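Local coordinates for PHOX (Pseudomonas fluorescens, PDB 4A9V), which is an alkaline phosphatase that hydrolyses phosphate monoesters, using a complex iron-calcium cofactor for phosphotransfer in a beta-propeller, at residues N419-E422 against G427-L430; D447-A452 against L512-A517; P455-G460 against D502-G507; R522-G527 against M574-E579; T559-L564 against R570-A575. All coordinates share one frame; numbering follows the deposited sequence.

Contact 1 (N419-E422 against G427-L430); sequences NPRE and GQIL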
# COMPACT_ATOMS: atom_id res chain seq x y z
N ASN A 419 13.90 -1.92 15.61
CA ASN A 419 14.72 -2.37 14.48
C ASN A 419 15.95 -3.15 15.02
O ASN A 419 17.06 -2.63 15.04
CB ASN A 419 15.15 -1.18 13.62
CG ASN A 419 13.97 -0.32 13.18
OD1 ASN A 419 13.21 -0.70 12.29
ND2 ASN A 419 13.84 0.86 13.77
N PRO A 420 15.72 -4.37 15.53
CA PRO A 420 16.68 -5.01 16.44
C PRO A 420 17.80 -5.82 15.78
O PRO A 420 18.61 -6.40 16.50
CB PRO A 420 15.79 -5.94 17.26
CG PRO A 420 14.70 -6.32 16.31
CD PRO A 420 14.40 -5.03 15.58
N ARG A 421 17.83 -5.90 14.45
CA ARG A 421 18.81 -6.74 13.75
C ARG A 421 19.49 -5.98 12.62
O ARG A 421 18.83 -5.45 11.72
CB ARG A 421 18.14 -7.99 13.17
CG ARG A 421 17.58 -8.93 14.22
CD ARG A 421 16.89 -10.15 13.61
NE ARG A 421 15.75 -9.76 12.79
CZ ARG A 421 14.90 -10.61 12.24
NH1 ARG A 421 15.04 -11.91 12.44
NH2 ARG A 421 13.91 -10.16 11.50
N GLU A 422 20.82 -6.08 12.56
CA GLU A 422 21.55 -5.63 11.39
C GLU A 422 21.17 -6.47 10.18
O GLU A 422 20.78 -7.63 10.32
CB GLU A 422 23.06 -5.75 11.63
CG GLU A 422 23.53 -7.19 11.66
CD GLU A 422 25.04 -7.36 11.67
OE1 GLU A 422 25.76 -6.34 11.68
OE2 GLU A 422 25.48 -8.52 11.78
N GLY A 427 12.28 -9.02 8.33
CA GLY A 427 11.25 -8.09 8.79
C GLY A 427 10.62 -8.43 10.13
O GLY A 427 10.99 -9.40 10.80
N GLN A 428 9.67 -7.60 10.51
CA GLN A 428 9.04 -7.68 11.81
C GLN A 428 7.74 -6.87 11.76
O GLN A 428 7.51 -6.11 10.82
CB GLN A 428 9.98 -7.18 12.93
CG GLN A 428 10.39 -5.71 12.83
CD GLN A 428 11.73 -5.50 12.13
OE1 GLN A 428 12.24 -6.39 11.46
NE2 GLN A 428 12.25 -4.28 12.22
N ILE A 429 6.85 -7.15 12.71
CA ILE A 429 5.60 -6.39 12.84
C ILE A 429 5.62 -5.64 14.17
O ILE A 429 5.75 -6.24 15.25
CB ILE A 429 4.34 -7.27 12.73
CG1 ILE A 429 4.36 -8.03 11.41
CG2 ILE A 429 3.10 -6.39 12.85
CD1 ILE A 429 3.18 -8.96 11.21
N LEU A 430 5.50 -4.33 14.06
CA LEU A 430 5.51 -3.39 15.17
C LEU A 430 4.07 -3.09 15.60
O LEU A 430 3.19 -2.93 14.75
CB LEU A 430 6.20 -2.12 14.68
CG LEU A 430 6.12 -0.86 15.54
CD1 LEU A 430 6.83 -1.04 16.87
CD2 LEU A 430 6.72 0.30 14.76
O HOH W 1 14.73 -7.12 12.67
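Arg421 and Gln428 meet through one water. It accepts from Arg421 NE at 2.8 Å and donates to Gln428 OE1 at 2.9 Å. The water lies at the edge of the guanidinium, in its plane. Arg421 NH2 reaches past it to 3.1 Å from Gly427 O, but the angle is poor for a hydrogen bond. Gly427 suits its place, since at its backbone angles a CB would press on the preceding carbonyl O. A bend at chi3 (-62°) turns the Arg421 guanidinium toward the start of the strand. Its NH1 is held by Ala452 O and Pro462 O.

This is the tight, buried part. Gln428 has its CG wedged between backbone N and carbonyl carbon, and a bend at chi2 (-95°) swings the amide toward the loop. OE1 takes a bond from Asn424 ND2 as well as the water. NE2 bonds to Pro418 O and to Asp384 OD2. With both ends of the amide in use, its flip is fixed.

The other end is looser. Asn419 OD1 stays 3.7 Å from Gln428 NE2, with the two amide planes 66° apart, and bonds instead to Asp384 N. Pro420, partly exposed, only brushes the amide, its CD 4.1 Å from Gln428 NE2.

The loop joining strands 398-402 and 428-434 folds back on the first residues of the second strand, in a sheet of the beta-propeller.

Contact 2 (D447-A452 against L512-A517); sequences DLFVVA and LCADPA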
# COMPACT_ATOMS: atom_id res chain seq x y z
N ASP A 447 5.58 -2.50 21.03
CA ASP A 447 6.23 -3.81 21.16
C ASP A 447 6.37 -4.43 19.78
O ASP A 447 5.65 -4.06 18.85
CB ASP A 447 5.46 -4.74 22.12
CG ASP A 447 4.14 -5.25 21.53
OD1 ASP A 447 3.21 -4.44 21.36
OD2 ASP A 447 4.02 -6.47 21.28
N LEU A 448 7.31 -5.35 19.62
CA LEU A 448 7.37 -6.13 18.38
C LEU A 448 6.48 -7.37 18.50
O LEU A 448 6.81 -8.35 19.18
CB LEU A 448 8.79 -6.51 18.00
CG LEU A 448 9.67 -5.34 17.54
CD1 LEU A 448 11.02 -5.84 17.04
CD2 LEU A 448 9.00 -4.47 16.49
N PHE A 449 5.34 -7.31 17.83
CA PHE A 449 4.37 -8.40 17.82
C PHE A 449 4.96 -9.69 17.24
O PHE A 449 4.67 -10.77 17.73
CB PHE A 449 3.13 -7.97 17.02
CG PHE A 449 2.10 -9.04 16.89
CD1 PHE A 449 1.38 -9.46 17.99
CD2 PHE A 449 1.90 -9.69 15.69
CE1 PHE A 449 0.50 -10.52 17.90
CE2 PHE A 449 0.98 -10.71 15.58
CZ PHE A 449 0.29 -11.15 16.70
N VAL A 450 5.79 -9.57 16.21
CA VAL A 450 6.54 -10.72 15.72
C VAL A 450 7.83 -10.22 15.09
O VAL A 450 7.88 -9.12 14.55
CB VAL A 450 5.71 -11.57 14.72
CG1 VAL A 450 5.46 -10.82 13.43
CG2 VAL A 450 6.40 -12.90 14.45
N VAL A 451 8.88 -11.02 15.22
CA VAL A 451 10.11 -10.81 14.48
C VAL A 451 10.29 -12.00 13.54
O VAL A 451 10.43 -13.13 13.99
CB VAL A 451 11.33 -10.69 15.41
CG1 VAL A 451 12.58 -10.38 14.60
CG2 VAL A 451 11.09 -9.62 16.47
N ALA A 452 10.08 -11.78 12.24
CA ALA A 452 10.15 -12.88 11.29
C ALA A 452 11.57 -13.43 11.24
O ALA A 452 12.54 -12.73 11.50
CB ALA A 452 9.70 -12.42 9.92
N LEU A 512 -1.02 -15.16 6.09
CA LEU A 512 -1.13 -15.81 7.38
C LEU A 512 -2.17 -15.09 8.23
O LEU A 512 -2.65 -14.01 7.87
CB LEU A 512 0.23 -15.81 8.10
CG LEU A 512 1.40 -16.35 7.26
CD1 LEU A 512 2.23 -15.23 6.65
CD2 LEU A 512 2.29 -17.29 8.07
N CYS A 513 -2.57 -15.73 9.31
CA CYS A 513 -3.54 -15.17 10.23
C CYS A 513 -3.00 -15.28 11.64
O CYS A 513 -2.44 -16.31 12.02
CB CYS A 513 -4.86 -15.94 10.11
SG CYS A 513 -6.27 -15.11 10.88
N ALA A 514 -3.19 -14.22 12.42
CA ALA A 514 -2.61 -14.12 13.75
C ALA A 514 -3.66 -13.74 14.78
O ALA A 514 -4.61 -12.99 14.49
CB ALA A 514 -1.48 -13.10 13.76
N ASP A 515 -3.43 -14.20 16.01
CA ASP A 515 -4.21 -13.83 17.18
C ASP A 515 -3.44 -12.76 17.96
O ASP A 515 -2.37 -13.03 18.49
CB ASP A 515 -4.40 -15.08 18.05
CG ASP A 515 -5.29 -14.83 19.25
OD1 ASP A 515 -5.19 -13.75 19.85
OD2 ASP A 515 -6.07 -15.74 19.60
N PRO A 516 -3.95 -11.52 17.96
CA PRO A 516 -3.21 -10.44 18.60
C PRO A 516 -2.89 -10.68 20.08
O PRO A 516 -1.85 -10.23 20.57
CB PRO A 516 -4.15 -9.24 18.44
CG PRO A 516 -4.87 -9.52 17.17
CD PRO A 516 -5.11 -11.01 17.20
N ALA A 517 -3.78 -11.36 20.79
CA ALA A 517 -3.62 -11.56 22.22
C ALA A 517 -2.56 -12.61 22.53
O ALA A 517 -1.84 -12.51 23.52
CB ALA A 517 -4.95 -11.95 22.86
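Phe449 pushes the rim of its ring into the bend at Ala514-Pro516. CE2 touches Ala514 CB at 3.9 Å. CZ lies 3.7 Å from Asp515 O, and CE1 lies 3.6 Å from Pro516 O. All three partners sit at the edge, near the ring plane. Two carbonyl oxygens therefore face ring C-H groups, whose slight positive charge probably suits them. With CG anti to the backbone N (chi1 177°), the ring is carried out from strand 443-451 to this bend.

The backbone turns a corner here. Phe449 and Val450 both face Ile429, which makes a classic beta bulge in the strand pair 428-434 and 443-451. Strand 510-514 belongs to a different antiparallel sheet, so the ring bridges two sheets of the beta-propeller.

The second shell fixes the bend. Asp515 OD1 accepts from Ala517 N at 2.9 Å, an Asx turn. Asp515 OD2 is bonded to Ser8 OG near the chain start. Pro516 O takes a hydrogen bond from NH1 of Arg431, which also pairs through NE with Asp447 OD1. Leu489 of strand 489-493 packs against the Phe449 side chain.

Contact 3 (P455-G460 against D502-G507); sequences PSVHAG and DFAGMG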
# COMPACT_ATOMS: atom_id res chain seq x y z
N PRO A 455 13.84 -20.29 11.63
CA PRO A 455 14.38 -21.11 12.70
C PRO A 455 14.85 -22.49 12.23
O PRO A 455 15.49 -23.20 12.99
CB PRO A 455 13.21 -21.25 13.68
CG PRO A 455 11.99 -21.02 12.85
CD PRO A 455 12.40 -20.01 11.82
N SER A 456 14.61 -22.82 10.97
CA SER A 456 15.17 -24.04 10.39
C SER A 456 16.64 -23.84 10.01
O SER A 456 17.47 -24.72 10.23
CB SER A 456 14.37 -24.47 9.16
OG SER A 456 13.13 -25.02 9.55
N VAL A 457 16.96 -22.65 9.51
CA VAL A 457 18.28 -22.35 8.99
C VAL A 457 19.14 -21.66 10.05
O VAL A 457 20.36 -21.86 10.09
CB VAL A 457 18.17 -21.45 7.74
CG1 VAL A 457 19.54 -21.01 7.27
CG2 VAL A 457 17.41 -22.18 6.63
N HIS A 458 18.50 -20.90 10.94
CA HIS A 458 19.20 -20.02 11.87
C HIS A 458 18.73 -20.21 13.29
O HIS A 458 18.62 -19.26 14.06
CB HIS A 458 19.03 -18.56 11.45
CG HIS A 458 19.68 -18.23 10.13
ND1 HIS A 458 21.01 -18.33 9.92
CD2 HIS A 458 19.13 -17.77 8.94
CE1 HIS A 458 21.29 -17.92 8.67
NE2 HIS A 458 20.14 -17.61 8.06
N ALA A 459 18.45 -21.46 13.67
CA ALA A 459 17.98 -21.76 15.01
C ALA A 459 18.87 -21.13 16.08
O ALA A 459 20.09 -21.24 16.02
CB ALA A 459 17.92 -23.27 15.21
N GLY A 460 18.24 -20.56 17.10
CA GLY A 460 18.95 -20.11 18.29
C GLY A 460 19.73 -18.81 18.11
O GLY A 460 20.58 -18.47 18.93
N ASP A 502 18.62 -18.33 3.00
CA ASP A 502 17.96 -17.75 4.18
C ASP A 502 16.46 -18.04 4.18
O ASP A 502 15.80 -17.92 5.21
CB ASP A 502 18.18 -16.24 4.24
CG ASP A 502 19.52 -15.84 4.83
OD1 ASP A 502 20.19 -16.69 5.45
OD2 ASP A 502 19.84 -14.64 4.79
N PHE A 503 15.93 -18.43 3.02
CA PHE A 503 14.49 -18.55 2.85
C PHE A 503 14.09 -20.00 2.58
O PHE A 503 12.94 -20.29 2.26
CB PHE A 503 14.03 -17.64 1.71
CG PHE A 503 14.53 -16.23 1.84
CD1 PHE A 503 14.05 -15.42 2.84
CD2 PHE A 503 15.65 -15.82 1.13
CE1 PHE A 503 14.59 -14.16 3.06
CE2 PHE A 503 16.19 -14.57 1.33
CZ PHE A 503 15.69 -13.75 2.33
N ALA A 504 15.00 -20.93 2.86
CA ALA A 504 14.70 -22.35 2.67
C ALA A 504 13.50 -22.75 3.52
O ALA A 504 13.52 -22.56 4.74
CB ALA A 504 15.91 -23.21 3.01
N GLY A 505 12.49 -23.32 2.88
CA GLY A 505 11.30 -23.78 3.58
C GLY A 505 10.14 -22.80 3.59
O GLY A 505 9.07 -23.12 4.08
N MET A 506 10.36 -21.58 3.09
CA MET A 506 9.31 -20.57 3.12
C MET A 506 8.41 -20.58 1.90
O MET A 506 7.29 -20.06 1.94
CB MET A 506 9.93 -19.19 3.31
CG MET A 506 10.51 -19.03 4.70
SD MET A 506 11.39 -17.48 4.91
CE MET A 506 11.64 -17.51 6.69
N GLY A 507 8.89 -21.12 0.78
CA GLY A 507 8.08 -21.21 -0.42
C GLY A 507 7.67 -19.88 -1.02
O GLY A 507 8.35 -18.86 -0.84
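His458 is hydrogen-bonded through its ring to Asp502. From CB the side chain leaves with CG beside the backbone N (chi1 -65°), which directs the ring at the other loop. One ring face is covered by its own neighbour: Val457 CG1 sits 3.5 Å above the plane, over the centre. Further out, CD2 and CE1, on either side of NE2, lie 3.8 and 3.6 Å from Asp502 OD1. The tip, NE2, donates to Asp502 OD1 at 2.8 Å. The bond is nearly straight, 169° at the hydrogen, and the oxygen lies in the ring plane. Seen from the aspartate, the donor comes from above the carboxylate plane; ring and carboxylate are turned 66° apart.

Beside this bond, Val457 CG2 touches Ala504 CB at 4.1 Å. If His458 were replaced by an alanine, Asp502 OD1 would probably lose its donor and Val457 CG1 the flat surface it rests on.

Asn454 ties the two backbones together: ND2 bonds to Asp502 O and Ala504 O, and OD1 accepts from Val457 N. Tyr426 OH also bonds to Asp502 O.

Phe503 to Met506 form a type II beta turn, closed by Met506 N to Phe503 O at 3.0 Å, with Gly505 at its third position. The whole is a surface loop-to-loop contact, joining the connection between two propeller sheets to a loop within the second.

Contact 4 (R522-G527 against M574-E579); sequences RRFMVG and MAITRE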
# COMPACT_ATOMS: atom_id res chain seq x y z
N ARG A 522 -0.74 -18.64 12.05
CA ARG A 522 -0.95 -19.81 11.19
C ARG A 522 -0.95 -19.40 9.72
O ARG A 522 -1.55 -18.39 9.35
CB ARG A 522 -2.26 -20.51 11.53
CG ARG A 522 -2.31 -21.06 12.95
CD ARG A 522 -3.58 -21.83 13.22
NE ARG A 522 -3.63 -22.20 14.62
CZ ARG A 522 -4.56 -22.95 15.17
NH1 ARG A 522 -5.54 -23.45 14.44
NH2 ARG A 522 -4.53 -23.17 16.48
N ARG A 523 -0.32 -20.19 8.87
CA ARG A 523 -0.34 -19.94 7.43
C ARG A 523 -1.68 -20.34 6.85
O ARG A 523 -2.18 -21.44 7.12
CB ARG A 523 0.79 -20.71 6.73
CG ARG A 523 0.98 -20.29 5.28
CD ARG A 523 2.10 -21.06 4.59
NE ARG A 523 3.40 -20.81 5.19
CZ ARG A 523 4.07 -21.67 5.95
NH1 ARG A 523 3.57 -22.87 6.25
NH2 ARG A 523 5.29 -21.37 6.37
N PHE A 524 -2.27 -19.44 6.06
CA PHE A 524 -3.63 -19.61 5.54
C PHE A 524 -3.65 -19.87 4.03
O PHE A 524 -4.46 -20.67 3.56
CB PHE A 524 -4.48 -18.38 5.88
CG PHE A 524 -5.86 -18.42 5.30
CD1 PHE A 524 -6.87 -19.13 5.92
CD2 PHE A 524 -6.16 -17.70 4.16
CE1 PHE A 524 -8.14 -19.17 5.37
CE2 PHE A 524 -7.44 -17.72 3.62
CZ PHE A 524 -8.44 -18.43 4.24
N MET A 525 -2.85 -19.13 3.26
CA MET A 525 -2.88 -19.20 1.80
C MET A 525 -1.46 -19.09 1.27
O MET A 525 -0.65 -18.32 1.79
CB MET A 525 -3.74 -18.07 1.22
CG MET A 525 -3.92 -18.15 -0.28
SD MET A 525 -4.85 -16.74 -0.94
CE MET A 525 -3.56 -15.51 -1.03
N VAL A 526 -1.18 -19.82 0.20
CA VAL A 526 0.03 -19.61 -0.58
C VAL A 526 -0.36 -19.28 -2.01
O VAL A 526 -1.30 -19.85 -2.56
CB VAL A 526 0.95 -20.85 -0.57
CG1 VAL A 526 2.22 -20.55 -1.34
CG2 VAL A 526 1.27 -21.29 0.86
N GLY A 527 0.31 -18.27 -2.57
CA GLY A 527 0.04 -17.81 -3.91
C GLY A 527 0.93 -18.45 -4.96
O GLY A 527 1.81 -19.26 -4.64
N MET A 574 -8.78 -12.19 -6.06
CA MET A 574 -9.40 -13.47 -5.77
C MET A 574 -10.47 -13.30 -4.70
O MET A 574 -10.32 -12.49 -3.80
CB MET A 574 -8.35 -14.47 -5.26
CG MET A 574 -7.11 -14.58 -6.13
SD MET A 574 -7.45 -15.08 -7.83
CE MET A 574 -8.10 -16.73 -7.58
N ALA A 575 -11.50 -14.12 -4.80
CA ALA A 575 -12.51 -14.27 -3.75
C ALA A 575 -12.32 -15.61 -3.05
O ALA A 575 -12.35 -16.66 -3.70
CB ALA A 575 -13.90 -14.18 -4.35
N ILE A 576 -12.06 -15.56 -1.75
CA ILE A 576 -11.85 -16.74 -0.93
C ILE A 576 -13.08 -16.96 -0.06
O ILE A 576 -13.53 -16.04 0.63
CB ILE A 576 -10.62 -16.57 -0.01
CG1 ILE A 576 -9.39 -16.08 -0.78
CG2 ILE A 576 -10.37 -17.84 0.79
CD1 ILE A 576 -8.95 -16.94 -1.94
N THR A 577 -13.62 -18.17 -0.10
CA THR A 577 -14.81 -18.51 0.66
C THR A 577 -14.64 -19.89 1.30
O THR A 577 -13.77 -20.67 0.92
CB THR A 577 -16.06 -18.53 -0.24
OG1 THR A 577 -15.84 -19.41 -1.35
CG2 THR A 577 -16.38 -17.13 -0.77
N ARG A 578 -15.52 -20.20 2.25
CA ARG A 578 -15.67 -21.56 2.77
C ARG A 578 -16.73 -22.32 1.98
O ARG A 578 -17.82 -21.81 1.73
CB ARG A 578 -16.04 -21.52 4.26
CG ARG A 578 -14.86 -21.21 5.16
CD ARG A 578 -15.29 -20.76 6.55
NE ARG A 578 -16.15 -21.74 7.21
CZ ARG A 578 -16.40 -21.76 8.52
NH1 ARG A 578 -15.86 -20.86 9.33
NH2 ARG A 578 -17.22 -22.67 9.02
N GLU A 579 -16.46 -23.60 1.73
CA GLU A 579 -17.44 -24.49 1.12
C GLU A 579 -18.72 -24.56 1.95
O GLU A 579 -19.82 -24.65 1.40
CB GLU A 579 -16.84 -25.89 0.94
CG GLU A 579 -15.68 -25.92 -0.04
CD GLU A 579 -14.86 -27.20 0.04
OE1 GLU A 579 -15.24 -28.11 0.82
OE2 GLU A 579 -13.84 -27.30 -0.67
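A classic beta bulge at Phe524 and Met525 sends both side chains across to Ile576, at the junction of two beta-propeller sheets. Both bulge residues face Met511 of the paired strand 510-514. The extra residue lets two successive side chains point the same way, toward the second sheet.

The contact is apolar and buried. Phe524 offers the edge of its ring: CZ lies 4.0 Å from Ile576 CG2, and CE2 is 4.1 Å from the same methyl. The two side chains run antiparallel, one alongside the other. At chi1 176° the ring points away from its own backbone N, which carries CZ out to the Ile576 methyl.

Met525 meets the other branch. Its SD is 4.2 Å from Ile576 CD1. The chain is extended as far as SD and turns at chi3 (81°). Ile576 thus divides its two branches: CG2 goes to the ring, and the CG1-CD1 arm goes to the sulfur. The backbones stay well apart, with Met525 CA and Ile576 CA 9.7 Å from each other. Only side chains meet across the two segments.

Strand 521-526 is the outermost strand of its sheet. Strand 572-578 lies between 30-37 and 544-550 in the next. Leu26 and Pro27, in the loop before strand 30-37, pack on Phe524. Tyr30 and Ser32 of that strand touch Ile576, and Val547 of strand 544-550 touches Met525.

Contact 5 (T559-L564 against R570-A575); sequences TFPEHL and RSSVMA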
# COMPACT_ATOMS: atom_id res chain seq x y z
N THR A 559 1.65 -19.00 -15.41
CA THR A 559 0.55 -18.79 -16.34
C THR A 559 -0.77 -18.55 -15.57
O THR A 559 -1.85 -18.62 -16.14
CB THR A 559 0.40 -20.00 -17.29
OG1 THR A 559 0.29 -21.21 -16.53
CG2 THR A 559 1.60 -20.11 -18.22
N PHE A 560 -0.65 -18.18 -14.30
CA PHE A 560 -1.80 -17.95 -13.43
C PHE A 560 -2.56 -16.69 -13.87
O PHE A 560 -1.92 -15.67 -14.14
CB PHE A 560 -1.29 -17.78 -12.00
CG PHE A 560 -2.37 -17.54 -10.99
CD1 PHE A 560 -2.82 -16.25 -10.73
CD2 PHE A 560 -2.92 -18.59 -10.29
CE1 PHE A 560 -3.81 -16.03 -9.79
CE2 PHE A 560 -3.93 -18.38 -9.37
CZ PHE A 560 -4.35 -17.10 -9.10
N PRO A 561 -3.91 -16.72 -13.85
CA PRO A 561 -4.78 -17.77 -13.36
C PRO A 561 -5.31 -18.72 -14.44
O PRO A 561 -5.92 -19.73 -14.09
CB PRO A 561 -5.95 -16.99 -12.75
CG PRO A 561 -6.05 -15.78 -13.60
CD PRO A 561 -4.63 -15.44 -13.98
N GLU A 562 -5.23 -18.34 -15.71
CA GLU A 562 -5.94 -19.08 -16.75
C GLU A 562 -5.23 -20.38 -17.14
O GLU A 562 -5.86 -21.31 -17.65
CB GLU A 562 -6.16 -18.21 -17.98
CG GLU A 562 -7.10 -17.03 -17.74
CD GLU A 562 -7.07 -16.03 -18.88
OE1 GLU A 562 -6.18 -15.16 -18.89
OE2 GLU A 562 -7.95 -16.11 -19.77
N HIS A 563 -3.91 -20.41 -16.96
CA HIS A 563 -3.10 -21.58 -17.29
C HIS A 563 -3.37 -22.09 -18.69
O HIS A 563 -3.43 -23.30 -18.93
CB HIS A 563 -3.30 -22.69 -16.27
CG HIS A 563 -2.88 -22.31 -14.88
ND1 HIS A 563 -1.67 -21.76 -14.62
CD2 HIS A 563 -3.58 -22.31 -13.69
CE1 HIS A 563 -1.57 -21.52 -13.30
NE2 HIS A 563 -2.75 -21.83 -12.73
N LEU A 564 -3.42 -21.17 -19.64
CA LEU A 564 -3.40 -21.54 -21.04
C LEU A 564 -2.00 -22.00 -21.41
O LEU A 564 -1.03 -21.56 -20.80
CB LEU A 564 -3.83 -20.35 -21.90
CG LEU A 564 -5.19 -19.74 -21.56
CD1 LEU A 564 -5.52 -18.57 -22.48
CD2 LEU A 564 -6.29 -20.79 -21.62
N ARG A 570 -1.77 -13.03 -15.31
CA ARG A 570 -2.48 -11.77 -15.09
C ARG A 570 -2.71 -11.56 -13.60
O ARG A 570 -3.34 -12.39 -12.94
CB ARG A 570 -3.82 -11.78 -15.82
CG ARG A 570 -3.69 -11.94 -17.32
CD ARG A 570 -5.01 -12.33 -17.96
NE ARG A 570 -5.99 -11.25 -17.91
CZ ARG A 570 -7.24 -11.37 -18.35
NH1 ARG A 570 -7.67 -12.55 -18.79
NH2 ARG A 570 -8.05 -10.33 -18.32
N SER A 571 -2.28 -10.41 -13.09
CA SER A 571 -2.64 -9.99 -11.73
C SER A 571 -4.14 -10.06 -11.58
O SER A 571 -4.89 -9.67 -12.48
CB SER A 571 -2.17 -8.56 -11.48
OG SER A 571 -0.76 -8.46 -11.47
N SER A 572 -4.58 -10.59 -10.44
CA SER A 572 -5.99 -10.85 -10.22
C SER A 572 -6.38 -10.55 -8.78
O SER A 572 -5.56 -10.68 -7.87
CB SER A 572 -6.31 -12.31 -10.52
OG SER A 572 -6.01 -12.64 -11.87
N VAL A 573 -7.64 -10.19 -8.60
CA VAL A 573 -8.27 -10.18 -7.30
C VAL A 573 -9.03 -11.49 -7.16
O VAL A 573 -9.83 -11.85 -8.04
CB VAL A 573 -9.22 -8.97 -7.15
CG1 VAL A 573 -9.93 -9.00 -5.81
CG2 VAL A 573 -8.46 -7.67 -7.32
N MET A 574 -8.78 -12.19 -6.06
CA MET A 574 -9.40 -13.47 -5.77
C MET A 574 -10.47 -13.30 -4.70
O MET A 574 -10.32 -12.49 -3.80
CB MET A 574 -8.35 -14.47 -5.26
CG MET A 574 -7.11 -14.58 -6.13
SD MET A 574 -7.45 -15.08 -7.83
CE MET A 574 -8.10 -16.73 -7.58
N ALA A 575 -11.50 -14.12 -4.80
CA ALA A 575 -12.51 -14.27 -3.75
C ALA A 575 -12.32 -15.61 -3.05
O ALA A 575 -12.35 -16.66 -3.70
CB ALA A 575 -13.90 -14.18 -4.35
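The Phe560 ring has Met574 SD at its edge and Pro561 CB over the centre of one face, 3.7 Å above the plane. The sulfur is 3.9 Å from Phe560 CZ, a Met-aromatic contact made 78° off the ring normal. Bends at chi2 and chi3 curl the Met574 chain so that CE also comes near CZ.

The second flat group is the Arg570 guanidinium. Glu562 OE1 sits at its edge and accepts from Arg570 NH1 at 3.0 Å, a hydrogen bond that is part of a salt bridge. The bond is straight, 168°, and lies in the guanidinium plane. The carboxylate is turned 60° from that plane and is met from above. Arg570 also bonds through NH2 to Trp38 O and makes a cation-pi contact with Phe49. A leucine in place of Arg570 would probably leave the Glu562 carboxylate without its positive mate and Trp38 O without this donor.

Between these groups the backbones join. Arg570 N donates to Phe560 O at 2.9 Å. Pro561, after a cis peptide bond, sets CD 3.5 Å from Arg570 O and CG 3.6 Å from Ser572 OG. That hydroxyl donates to Arg570 O at 2.9 Å and is also bonded to Ser37 OG.

The loop 559-564 thus folds back on the start of strand 572-578. Val34 of strand 30-37 touches both Pro561 and Met574, and Ile549 of strand 544-550 touches both Phe560 and Met574.

In the fold
The five contacts follow the last part of the propeller. Contacts 1 and 2 have centres 12 Å apart and lie on the neighbouring strands 428-434 and 443-451 of one sheet. Contact 3 lies, in sequence, between the two segments of contact 2, centres 18 Å apart. Contact 2 reaches contact 4 through strands 510-514 and 521-526, where Cys513 N and Arg522 O are probably bonded at 2.8 Å. Contacts 4 and 5, centres 15 Å apart, share Met574 and Ala575 on strand 572-578. That strand pairs with strand 30-37, a closure seen in many beta-propellers, with both chain ends in one sheet. Contacts 2 and 4 link successive sheets, while 1, 3 and 5 tie down loops.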